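Local coordinates for protein eukaryotic translation initiation factor 2A (Schizosaccharomyces pombe, PDB 3WJ9) that probably directs methionyl-tRNAi to the 40S ribosomal subunit in a codon-dependent manner during initiation on a small number of specific mRNAs, at residues Q6-L17 / A32-Y42; N320-G328 / D337-I348. One frame throughout, in Å; residues are numbered along the deposited sequence.

Both contacts belong to the beta-propeller part of the factor, but they use different sheets and lie about 32 Å apart between centres, with their nearest atoms about 15 Å apart and no touch. Contact 1 comes first along the chain and joins two blades: strands 6-11 and 15-19, which share a sheet with the C-terminal strand 401-406, lean on strand 37-42 of the next sheet. Contact 2 comes later and lies inside one blade, where strands 323-327 and 335-340 pair as a hairpin in the third WD repeat. Contact 1 rests on side chains meeting between sheets, contact 2 mainly on backbone pairing within one; the shared terminal sheet probably closes the ring.

Contact 1 of 2, residues Q6-L17 / A32-Y42; sequences QFAYRSSKSIGL and AISEPARNACY
R10 reaches from strand 6-11 across to the backbone of A37-N39. From CB the chain leaves with CG anti to the backbone N (chi1 -177°) and runs straight to CD, which rests 3.7 Å from A37 CB. A bend at chi3 (63°) then lays the guanidinium beside the neighbouring chain: NE sits 3.5 Å from N39 N, and R38 O and N39 N lie over one face of the group, offset toward its rim. At the tip NH1 gives a weak bond to A37 O (3.4 Å), which approaches at the edge, while NH2 bonds Q403 OE1. With an alanine here, the A37 carbonyl and the Q403 amide oxygen would probably each lose this donor, and a gap would open beside A37. The contact joins two propeller blades, one of them built from N-terminal strands and the C-terminal strand 401-406, a mix of chain ends consistent with the closure that commonly fastens propeller rings. The same A37 CB also meets I15 CD1 at 3.6 Å, and I15 CG2 lies 3.7 Å from A32 CB. At the other end Y42 OH donates to Q6 OE1 (3.0 Å), tilted 29° from the carbonyl plane, and Q6 NE2 turns to T62 O. Y42 CE2 lies 3.5 Å from A8 CB, L17 CD2 comes near the hydroxyl, and the rings of F405 and F49 also meet this tyrosine.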
loop_
_atom_site.group_PDB
_atom_site.type_symbol
_atom_site.label_atom_id
_atom_site.label_comp_id
_atom_site.label_asym_id
_atom_site.label_seq_id
_atom_site.Cartn_x
_atom_site.Cartn_y
_atom_site.Cartn_z
ATOM N N GLN A 6 -8.511 11.597 -13.133
ATOM C CA GLN A 6 -8.094 12.489 -12.053
ATOM C C GLN A 6 -6.922 11.942 -11.246
ATOM O O GLN A 6 -6.837 10.745 -10.975
ATOM C CB GLN A 6 -9.267 12.784 -11.106
ATOM C CG GLN A 6 -8.932 13.800 -10.006
ATOM C CD GLN A 6 -10.049 13.995 -8.993
ATOM O OE1 GLN A 6 -9.796 14.199 -7.804
ATOM N NE2 GLN A 6 -11.291 13.944 -9.460
ATOM N N PHE A 7 -6.018 12.842 -10.876
ATOM C CA PHE A 7 -4.952 12.540 -9.932
ATOM C C PHE A 7 -4.830 13.690 -8.939
ATOM O O PHE A 7 -5.373 14.769 -9.166
ATOM C CB PHE A 7 -3.624 12.303 -10.657
ATOM C CG PHE A 7 -3.114 13.505 -11.404
ATOM C CD1 PHE A 7 -3.456 13.705 -12.730
ATOM C CD2 PHE A 7 -2.279 14.423 -10.786
ATOM C CE1 PHE A 7 -2.988 14.804 -13.425
ATOM C CE2 PHE A 7 -1.808 15.525 -11.475
ATOM C CZ PHE A 7 -2.163 15.714 -12.798
ATOM N N ALA A 8 -4.123 13.459 -7.839
ATOM C CA ALA A 8 -3.896 14.504 -6.849
ATOM C C ALA A 8 -2.429 14.896 -6.818
ATOM O O ALA A 8 -1.568 14.125 -7.231
ATOM C CB ALA A 8 -4.348 14.044 -5.476
ATOM N N TYR A 9 -2.147 16.098 -6.330
ATOM C CA TYR A 9 -0.770 16.542 -6.171
ATOM C C TYR A 9 -0.630 17.389 -4.917
ATOM O O TYR A 9 -1.564 18.082 -4.516
ATOM C CB TYR A 9 -0.299 17.334 -7.396
ATOM C CG TYR A 9 -0.887 18.726 -7.499
ATOM C CD1 TYR A 9 -2.100 18.941 -8.134
ATOM C CD2 TYR A 9 -0.221 19.826 -6.968
ATOM C CE1 TYR A 9 -2.640 20.209 -8.232
ATOM C CE2 TYR A 9 -0.754 21.097 -7.059
ATOM C CZ TYR A 9 -1.963 21.283 -7.694
ATOM O OH TYR A 9 -2.497 22.548 -7.788
ATOM N N ARG A 10 0.543 17.328 -4.301
ATOM C CA ARG A 10 0.851 18.186 -3.169
ATOM C C ARG A 10 2.309 18.608 -3.216
ATOM O O ARG A 10 3.207 17.803 -2.983
ATOM C CB ARG A 10 0.546 17.484 -1.846
ATOM C CG ARG A 10 0.792 18.358 -0.626
ATOM C CD ARG A 10 0.518 17.603 0.662
ATOM N NE ARG A 10 1.423 16.473 0.839
ATOM C CZ ARG A 10 2.604 16.550 1.444
ATOM N NH1 ARG A 10 3.022 17.706 1.940
ATOM N NH2 ARG A 10 3.363 15.471 1.562
ATOM N N SER A 11 2.541 19.874 -3.539
ATOM C CA SER A 11 3.890 20.415 -3.543
ATOM C C SER A 11 4.076 21.310 -2.328
ATOM O O SER A 11 3.113 21.616 -1.625
ATOM C CB SER A 11 4.163 21.188 -4.835
ATOM O OG SER A 11 3.294 22.300 -4.957
ATOM N N SER A 12 5.313 21.731 -2.085
ATOM C CA SER A 12 5.613 22.640 -0.983
ATOM C C SER A 12 4.859 23.951 -1.133
ATOM O O SER A 12 4.705 24.712 -0.180
ATOM C CB SER A 12 7.116 22.912 -0.908
ATOM O OG SER A 12 7.568 23.578 -2.074
ATOM N N LYS A 13 4.381 24.195 -2.346
ATOM C CA LYS A 13 3.766 25.459 -2.702
ATOM C C LYS A 13 2.245 25.378 -2.750
ATOM O O LYS A 13 1.555 26.330 -2.385
ATOM C CB LYS A 13 4.330 25.919 -4.044
ATOM C CG LYS A 13 3.331 26.442 -5.046
ATOM C CD LYS A 13 4.082 27.282 -6.048
ATOM C CE LYS A 13 3.223 27.777 -7.179
ATOM N NZ LYS A 13 4.144 28.178 -8.269
ATOM N N SER A 14 1.722 24.236 -3.182
ATOM C CA SER A 14 0.282 24.099 -3.358
ATOM C C SER A 14 -0.196 22.663 -3.199
ATOM O O SER A 14 0.599 21.745 -2.989
ATOM C CB SER A 14 -0.128 24.628 -4.735
ATOM O OG SER A 14 -1.523 24.495 -4.941
ATOM N N ILE A 15 -1.509 22.484 -3.294
ATOM C CA ILE A 15 -2.116 21.163 -3.249
ATOM C C ILE A 15 -3.463 21.189 -3.962
ATOM O O ILE A 15 -4.272 22.094 -3.754
ATOM C CB ILE A 15 -2.294 20.663 -1.798
ATOM C CG1 ILE A 15 -3.032 19.324 -1.789
ATOM C CG2 ILE A 15 -3.022 21.700 -0.949
ATOM C CD1 ILE A 15 -3.262 18.770 -0.414
ATOM N N GLY A 16 -3.698 20.203 -4.819
ATOM C CA GLY A 16 -4.935 20.165 -5.569
ATOM C C GLY A 16 -5.231 18.854 -6.263
ATOM O O GLY A 16 -4.396 17.953 -6.323
ATOM N N LEU A 17 -6.450 18.755 -6.779
ATOM C CA LEU A 17 -6.853 17.620 -7.591
ATOM C C LEU A 17 -6.888 18.081 -9.043
ATOM O O LEU A 17 -7.192 19.238 -9.320
ATOM C CB LEU A 17 -8.211 17.081 -7.128
ATOM C CG LEU A 17 -8.359 16.967 -5.604
ATOM C CD1 LEU A 17 -9.710 16.386 -5.204
ATOM C CD2 LEU A 17 -7.224 16.150 -5.007
ATOM N N ALA A 32 -8.003 24.423 -0.509
ATOM C CA ALA A 32 -7.328 23.892 0.674
ATOM C C ALA A 32 -7.534 24.755 1.921
ATOM O O ALA A 32 -8.217 25.777 1.875
ATOM C CB ALA A 32 -5.842 23.730 0.393
ATOM N N ILE A 33 -6.936 24.331 3.034
ATOM C CA ILE A 33 -7.020 25.064 4.298
ATOM C C ILE A 33 -5.996 26.199 4.330
ATOM O O ILE A 33 -5.028 26.187 3.568
ATOM C CB ILE A 33 -6.785 24.130 5.525
ATOM C CG1 ILE A 33 -7.578 22.834 5.397
ATOM C CG2 ILE A 33 -7.181 24.805 6.832
ATOM C CD1 ILE A 33 -7.322 21.870 6.540
ATOM N N SER A 34 -6.237 27.181 5.196
ATOM C CA SER A 34 -5.271 28.227 5.518
ATOM C C SER A 34 -3.856 27.685 5.692
ATOM O O SER A 34 -2.908 28.184 5.085
ATOM C CB SER A 34 -5.699 28.956 6.794
ATOM O OG SER A 34 -4.727 29.903 7.197
ATOM N N GLU A 35 -3.724 26.660 6.526
ATOM C CA GLU A 35 -2.434 26.031 6.774
ATOM C C GLU A 35 -1.931 25.297 5.537
ATOM O O GLU A 35 -2.725 24.766 4.762
ATOM C CB GLU A 35 -2.530 25.054 7.945
ATOM C CG GLU A 35 -3.149 25.615 9.207
ATOM C CD GLU A 35 -2.149 26.348 10.079
ATOM O OE1 GLU A 35 -2.363 26.403 11.308
ATOM O OE2 GLU A 35 -1.151 26.866 9.540
ATOM N N PRO A 36 -0.604 25.265 5.348
ATOM C CA PRO A 36 -0.022 24.456 4.274
ATOM C C PRO A 36 -0.250 22.971 4.532
ATOM O O PRO A 36 -0.170 22.536 5.679
ATOM C CB PRO A 36 1.467 24.809 4.335
ATOM C CG PRO A 36 1.689 25.252 5.744
ATOM C CD PRO A 36 0.427 25.963 6.136
ATOM N N ALA A 37 -0.544 22.208 3.486
ATOM C CA ALA A 37 -0.771 20.776 3.638
ATOM C C ALA A 37 0.547 20.049 3.878
ATOM O O ALA A 37 1.595 20.464 3.380
ATOM C CB ALA A 37 -1.474 20.213 2.417
ATOM N N ARG A 38 0.491 18.967 4.646
ATOM C CA ARG A 38 1.685 18.203 4.992
ATOM C C ARG A 38 1.551 16.743 4.578
ATOM O O ARG A 38 2.523 15.988 4.600
ATOM C CB ARG A 38 1.961 18.289 6.493
ATOM C CG ARG A 38 0.832 17.752 7.354
ATOM C CD ARG A 38 1.241 17.678 8.811
ATOM N NE ARG A 38 1.473 18.996 9.392
ATOM C CZ ARG A 38 2.029 19.199 10.582
ATOM N NH1 ARG A 38 2.418 18.167 11.320
ATOM N NH2 ARG A 38 2.203 20.433 11.032
ATOM N N ASN A 39 0.338 16.353 4.203
ATOM C CA ASN A 39 0.055 14.980 3.807
ATOM C C ASN A 39 -1.254 14.911 3.029
ATOM O O ASN A 39 -2.066 15.835 3.099
ATOM C CB ASN A 39 -0.006 14.077 5.040
ATOM C CG ASN A 39 0.095 12.606 4.689
ATOM O OD1 ASN A 39 0.561 12.247 3.609
ATOM N ND2 ASN A 39 -0.337 11.748 5.605
ATOM N N ALA A 40 -1.454 13.826 2.284
ATOM C CA ALA A 40 -2.674 13.646 1.499
ATOM C C ALA A 40 -2.859 12.191 1.064
ATOM O O ALA A 40 -1.887 11.443 0.961
ATOM C CB ALA A 40 -2.660 14.559 0.283
ATOM N N CYS A 41 -4.107 11.799 0.802
ATOM C CA CYS A 41 -4.410 10.443 0.338
ATOM C C CYS A 41 -5.834 10.288 -0.212
ATOM O O CYS A 41 -6.714 11.105 0.066
ATOM C CB CYS A 41 -4.196 9.434 1.470
ATOM S SG CYS A 41 -5.313 9.616 2.883
ATOM N N TYR A 42 -6.041 9.231 -0.997
ATOM C CA TYR A 42 -7.362 8.865 -1.503
ATOM C C TYR A 42 -7.923 7.671 -0.736
ATOM O O TYR A 42 -7.167 6.849 -0.215
ATOM C CB TYR A 42 -7.307 8.513 -2.996
ATOM C CG TYR A 42 -7.316 9.686 -3.955
ATOM C CD1 TYR A 42 -8.452 10.465 -4.130
ATOM C CD2 TYR A 42 -6.197 9.985 -4.718
ATOM C CE1 TYR A 42 -8.460 11.530 -5.018
ATOM C CE2 TYR A 42 -6.194 11.044 -5.606
ATOM C CZ TYR A 42 -7.328 11.813 -5.753
ATOM O OH TYR A 42 -7.329 12.866 -6.639
#

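Contact 2 of 2, residues N320-G328 / D337-I348; sequences NSRYILLAG and DIFDAANNMKKI
R322 and D340 form a salt bridge where strand 323-327 begins and strand 335-340 ends, NE to OD2 at 3.1 Å. The arginine is extended from CG to NE, with CG anti to the backbone N (chi1 -178°), which carries NE out to the carboxylate of D340; its guanidinium plane stands 71° from the carboxylate. Y323 CE1 lies over one face of the guanidinium, toward its rim, and comes 3.8 Å from D340 OD2. The other carboxylate oxygen, OD1, accepts weak bonds from A342 N and N343 N, so D340 ties the arginine to the turn that follows its own strand. N320 OD1 takes the N-H of R322 in an Asx turn. Strands 323-327 and 335-340 are the two middle strands of a four-stranded propeller blade, in the third WD repeat, paired antiparallel by I324 with F339 and L326 with D337. F339 N gives I324 O a nearly straight bond in the carbonyl plane (2.6 Å), and L326 N reaches D337 O at 2.8 Å. I324, L326, D337 and F339 share one face of the sheet. There, with CG anti to its carbonyl carbon (chi1 -58°), F339 turns the edge of its ring to L326, CE1 lying 4.0 Å from CB, while K347 CG lies over a face. I324 and L326 also touch I296 and T294, respectively, of the preceding blade. On the opposite face Y323 CB meets I338 CG2 at 4.0 Å, and both residues contact I388 of the following blade. D337 OD2 forms a salt bridge with R312, and OD1 bonds T350.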
loop_
_atom_site.group_PDB
_atom_site.type_symbol
_atom_site.label_atom_id
_atom_site.label_comp_id
_atom_site.label_asym_id
_atom_site.label_seq_id
_atom_site.Cartn_x
_atom_site.Cartn_y
_atom_site.Cartn_z
ATOM N N ASN A 320 -5.451 -3.907 -15.161
ATOM C CA ASN A 320 -6.191 -4.815 -16.031
ATOM C C ASN A 320 -5.477 -6.154 -16.198
ATOM O O ASN A 320 -5.909 -7.001 -16.981
ATOM C CB ASN A 320 -6.434 -4.168 -17.400
ATOM C CG ASN A 320 -5.166 -4.036 -18.227
ATOM O OD1 ASN A 320 -4.054 -4.083 -17.702
ATOM N ND2 ASN A 320 -5.333 -3.864 -19.534
ATOM N N SER A 321 -4.381 -6.325 -15.460
ATOM C CA SER A 321 -3.583 -7.550 -15.486
ATOM C C SER A 321 -3.067 -7.913 -16.876
ATOM O O SER A 321 -2.730 -9.069 -17.131
ATOM C CB SER A 321 -4.387 -8.726 -14.922
ATOM O OG SER A 321 -4.584 -8.589 -13.527
ATOM N N ARG A 322 -3.000 -6.933 -17.771
ATOM C CA ARG A 322 -2.500 -7.183 -19.117
ATOM C C ARG A 322 -1.039 -6.769 -19.256
ATOM O O ARG A 322 -0.240 -7.481 -19.863
ATOM C CB ARG A 322 -3.346 -6.448 -20.161
ATOM C CG ARG A 322 -2.901 -6.721 -21.592
ATOM C CD ARG A 322 -3.517 -5.748 -22.583
ATOM N NE ARG A 322 -3.032 -5.985 -23.940
ATOM C CZ ARG A 322 -3.258 -5.175 -24.969
ATOM N NH1 ARG A 322 -3.962 -4.065 -24.799
ATOM N NH2 ARG A 322 -2.776 -5.472 -26.168
ATOM N N TYR A 323 -0.698 -5.617 -18.690
ATOM C CA TYR A 323 0.639 -5.055 -18.846
ATOM C C TYR A 323 1.516 -5.284 -17.623
ATOM O O TYR A 323 1.033 -5.318 -16.492
ATOM C CB TYR A 323 0.551 -3.557 -19.141
ATOM C CG TYR A 323 -0.369 -3.218 -20.288
ATOM C CD1 TYR A 323 -0.057 -3.599 -21.585
ATOM C CD2 TYR A 323 -1.546 -2.514 -20.076
ATOM C CE1 TYR A 323 -0.893 -3.296 -22.638
ATOM C CE2 TYR A 323 -2.390 -2.201 -21.126
ATOM C CZ TYR A 323 -2.057 -2.596 -22.405
ATOM O OH TYR A 323 -2.891 -2.291 -23.456
ATOM N N ILE A 324 2.815 -5.442 -17.860
ATOM C CA ILE A 324 3.783 -5.616 -16.785
ATOM C C ILE A 324 4.892 -4.571 -16.895
ATOM O O ILE A 324 5.543 -4.454 -17.933
ATOM C CB ILE A 324 4.394 -7.034 -16.798
ATOM C CG1 ILE A 324 3.285 -8.092 -16.778
ATOM C CG2 ILE A 324 5.328 -7.222 -15.619
ATOM C CD1 ILE A 324 3.794 -9.519 -16.803
ATOM N N LEU A 325 5.097 -3.813 -15.821
ATOM C CA LEU A 325 6.079 -2.733 -15.814
ATOM C C LEU A 325 7.374 -3.172 -15.139
ATOM O O LEU A 325 7.353 -3.917 -14.160
ATOM C CB LEU A 325 5.498 -1.497 -15.114
ATOM C CG LEU A 325 6.284 -0.182 -15.108
ATOM C CD1 LEU A 325 5.321 0.989 -15.129
ATOM C CD2 LEU A 325 7.191 -0.082 -13.891
ATOM N N LEU A 326 8.503 -2.709 -15.667
ATOM C CA LEU A 326 9.799 -3.029 -15.082
ATOM C C LEU A 326 10.692 -1.794 -15.093
ATOM O O LEU A 326 11.077 -1.304 -16.155
ATOM C CB LEU A 326 10.458 -4.185 -15.835
ATOM C CG LEU A 326 11.690 -4.796 -15.167
ATOM C CD1 LEU A 326 11.354 -5.294 -13.772
ATOM C CD2 LEU A 326 12.271 -5.919 -16.011
ATOM N N ALA A 327 11.019 -1.289 -13.908
ATOM C CA ALA A 327 11.720 -0.016 -13.801
ATOM C C ALA A 327 12.888 -0.054 -12.823
ATOM O O ALA A 327 13.071 -1.021 -12.085
ATOM C CB ALA A 327 10.742 1.075 -13.397
ATOM N N GLY A 328 13.672 1.018 -12.831
ATOM C CA GLY A 328 14.785 1.175 -11.914
ATOM C C GLY A 328 14.689 2.491 -11.168
ATOM O O GLY A 328 14.874 3.558 -11.752
ATOM N N ASP A 337 10.354 -0.098 -18.650
ATOM C CA ASP A 337 9.919 -0.998 -19.712
ATOM C C ASP A 337 8.522 -1.531 -19.410
ATOM O O ASP A 337 8.173 -1.743 -18.249
ATOM C CB ASP A 337 10.904 -2.159 -19.877
ATOM C CG ASP A 337 12.262 -1.706 -20.368
ATOM O OD1 ASP A 337 12.351 -0.588 -20.915
ATOM O OD2 ASP A 337 13.240 -2.469 -20.213
ATOM N N ILE A 338 7.721 -1.741 -20.452
ATOM C CA ILE A 338 6.378 -2.289 -20.277
ATOM C C ILE A 338 6.162 -3.518 -21.158
ATOM O O ILE A 338 6.279 -3.452 -22.382
ATOM C CB ILE A 338 5.289 -1.239 -20.583
ATOM C CG1 ILE A 338 5.364 -0.091 -19.574
ATOM C CG2 ILE A 338 3.910 -1.876 -20.548
ATOM C CD1 ILE A 338 4.288 0.954 -19.755
ATOM N N PHE A 339 5.846 -4.639 -20.515
ATOM C CA PHE A 339 5.677 -5.913 -21.205
ATOM C C PHE A 339 4.215 -6.353 -21.207
ATOM O O PHE A 339 3.413 -5.873 -20.406
ATOM C CB PHE A 339 6.558 -6.984 -20.559
ATOM C CG PHE A 339 8.023 -6.641 -20.555
ATOM C CD1 PHE A 339 8.570 -5.862 -19.546
ATOM C CD2 PHE A 339 8.852 -7.094 -21.567
ATOM C CE1 PHE A 339 9.915 -5.545 -19.548
ATOM C CE2 PHE A 339 10.195 -6.780 -21.574
ATOM C CZ PHE A 339 10.728 -6.006 -20.564
ATOM N N ASP A 340 3.876 -7.269 -22.110
ATOM C CA ASP A 340 2.489 -7.678 -22.313
ATOM C C ASP A 340 2.324 -9.186 -22.151
ATOM O O ASP A 340 2.778 -9.958 -22.990
ATOM C CB ASP A 340 2.013 -7.240 -23.704
ATOM C CG ASP A 340 0.505 -7.339 -23.876
ATOM O OD1 ASP A 340 -0.107 -8.307 -23.380
ATOM O OD2 ASP A 340 -0.072 -6.439 -24.522
ATOM N N ALA A 341 1.656 -9.592 -21.074
ATOM C CA ALA A 341 1.396 -11.004 -20.808
ATOM C C ALA A 341 0.568 -11.645 -21.919
ATOM O O ALA A 341 0.750 -12.817 -22.246
ATOM C CB ALA A 341 0.692 -11.166 -19.471
ATOM N N ALA A 342 -0.338 -10.868 -22.501
ATOM C CA ALA A 342 -1.237 -11.386 -23.526
ATOM C C ALA A 342 -0.547 -11.585 -24.882
ATOM O O ALA A 342 -0.990 -12.406 -25.685
ATOM C CB ALA A 342 -2.441 -10.465 -23.676
ATOM N N ASN A 343 0.543 -10.860 -25.126
ATOM C CA ASN A 343 1.179 -10.854 -26.445
ATOM C C ASN A 343 2.476 -11.684 -26.532
ATOM O O ASN A 343 3.276 -11.476 -27.441
ATOM C CB ASN A 343 1.476 -9.410 -26.872
ATOM C CG ASN A 343 1.542 -9.245 -28.383
ATOM O OD1 ASN A 343 1.604 -10.229 -29.125
ATOM N ND2 ASN A 343 1.570 -7.997 -28.842
ATOM N N ASN A 344 2.659 -12.633 -25.611
ATOM C CA ASN A 344 3.916 -13.387 -25.437
ATOM C C ASN A 344 4.989 -12.454 -24.922
ATOM O O ASN A 344 5.992 -12.252 -25.622
ATOM C CB ASN A 344 4.421 -14.029 -26.740
ATOM C CG ASN A 344 3.352 -14.763 -27.479
ATOM O OD1 ASN A 344 3.064 -14.424 -28.625
ATOM N ND2 ASN A 344 2.755 -15.775 -26.848
HETATM N N MSE A 345 4.717 -11.756 -23.830
HETATM C CA MSE A 345 5.737 -11.018 -23.121
HETATM C C MSE A 345 6.486 -10.117 -24.066
HETATM O O MSE A 345 7.711 -9.948 -23.890
HETATM C CB MSE A 345 6.682 -11.975 -22.401
HETATM C CG MSE A 345 7.046 -11.452 -21.013
HETATM SE SE MSE A 345 5.439 -10.952 -19.985
HETATM C CE MSE A 345 6.345 -10.474 -18.305
ATOM N N LYS A 346 5.805 -9.524 -25.040
ATOM C CA LYS A 346 6.439 -8.524 -25.898
ATOM C C LYS A 346 6.630 -7.240 -25.120
ATOM O O LYS A 346 5.830 -6.913 -24.242
ATOM C CB LYS A 346 5.622 -8.202 -27.155
ATOM C CG LYS A 346 5.190 -9.347 -28.041
ATOM C CD LYS A 346 6.252 -10.397 -28.291
ATOM C CE LYS A 346 5.739 -11.395 -29.326
ATOM N NZ LYS A 346 6.618 -12.581 -29.475
ATOM N N LYS A 347 7.685 -6.510 -25.451
ATOM C CA LYS A 347 7.819 -5.148 -24.977
ATOM C C LYS A 347 7.244 -4.217 -26.035
ATOM O O LYS A 347 7.541 -4.352 -27.224
ATOM C CB LYS A 347 9.275 -4.808 -24.679
ATOM C CG LYS A 347 9.433 -3.684 -23.675
ATOM C CD LYS A 347 10.849 -3.609 -23.133
ATOM C CE LYS A 347 11.862 -3.464 -24.254
ATOM N NZ LYS A 347 11.634 -2.218 -25.038
ATOM N N ILE A 348 6.406 -3.285 -25.598
ATOM C CA ILE A 348 5.753 -2.352 -26.504
ATOM C C ILE A 348 6.270 -0.941 -26.282
ATOM O O ILE A 348 6.054 -0.049 -27.103
ATOM C CB ILE A 348 4.225 -2.353 -26.317
ATOM C CG1 ILE A 348 3.856 -1.741 -24.963
ATOM C CG2 ILE A 348 3.674 -3.765 -26.437
ATOM C CD1 ILE A 348 2.371 -1.555 -24.755
#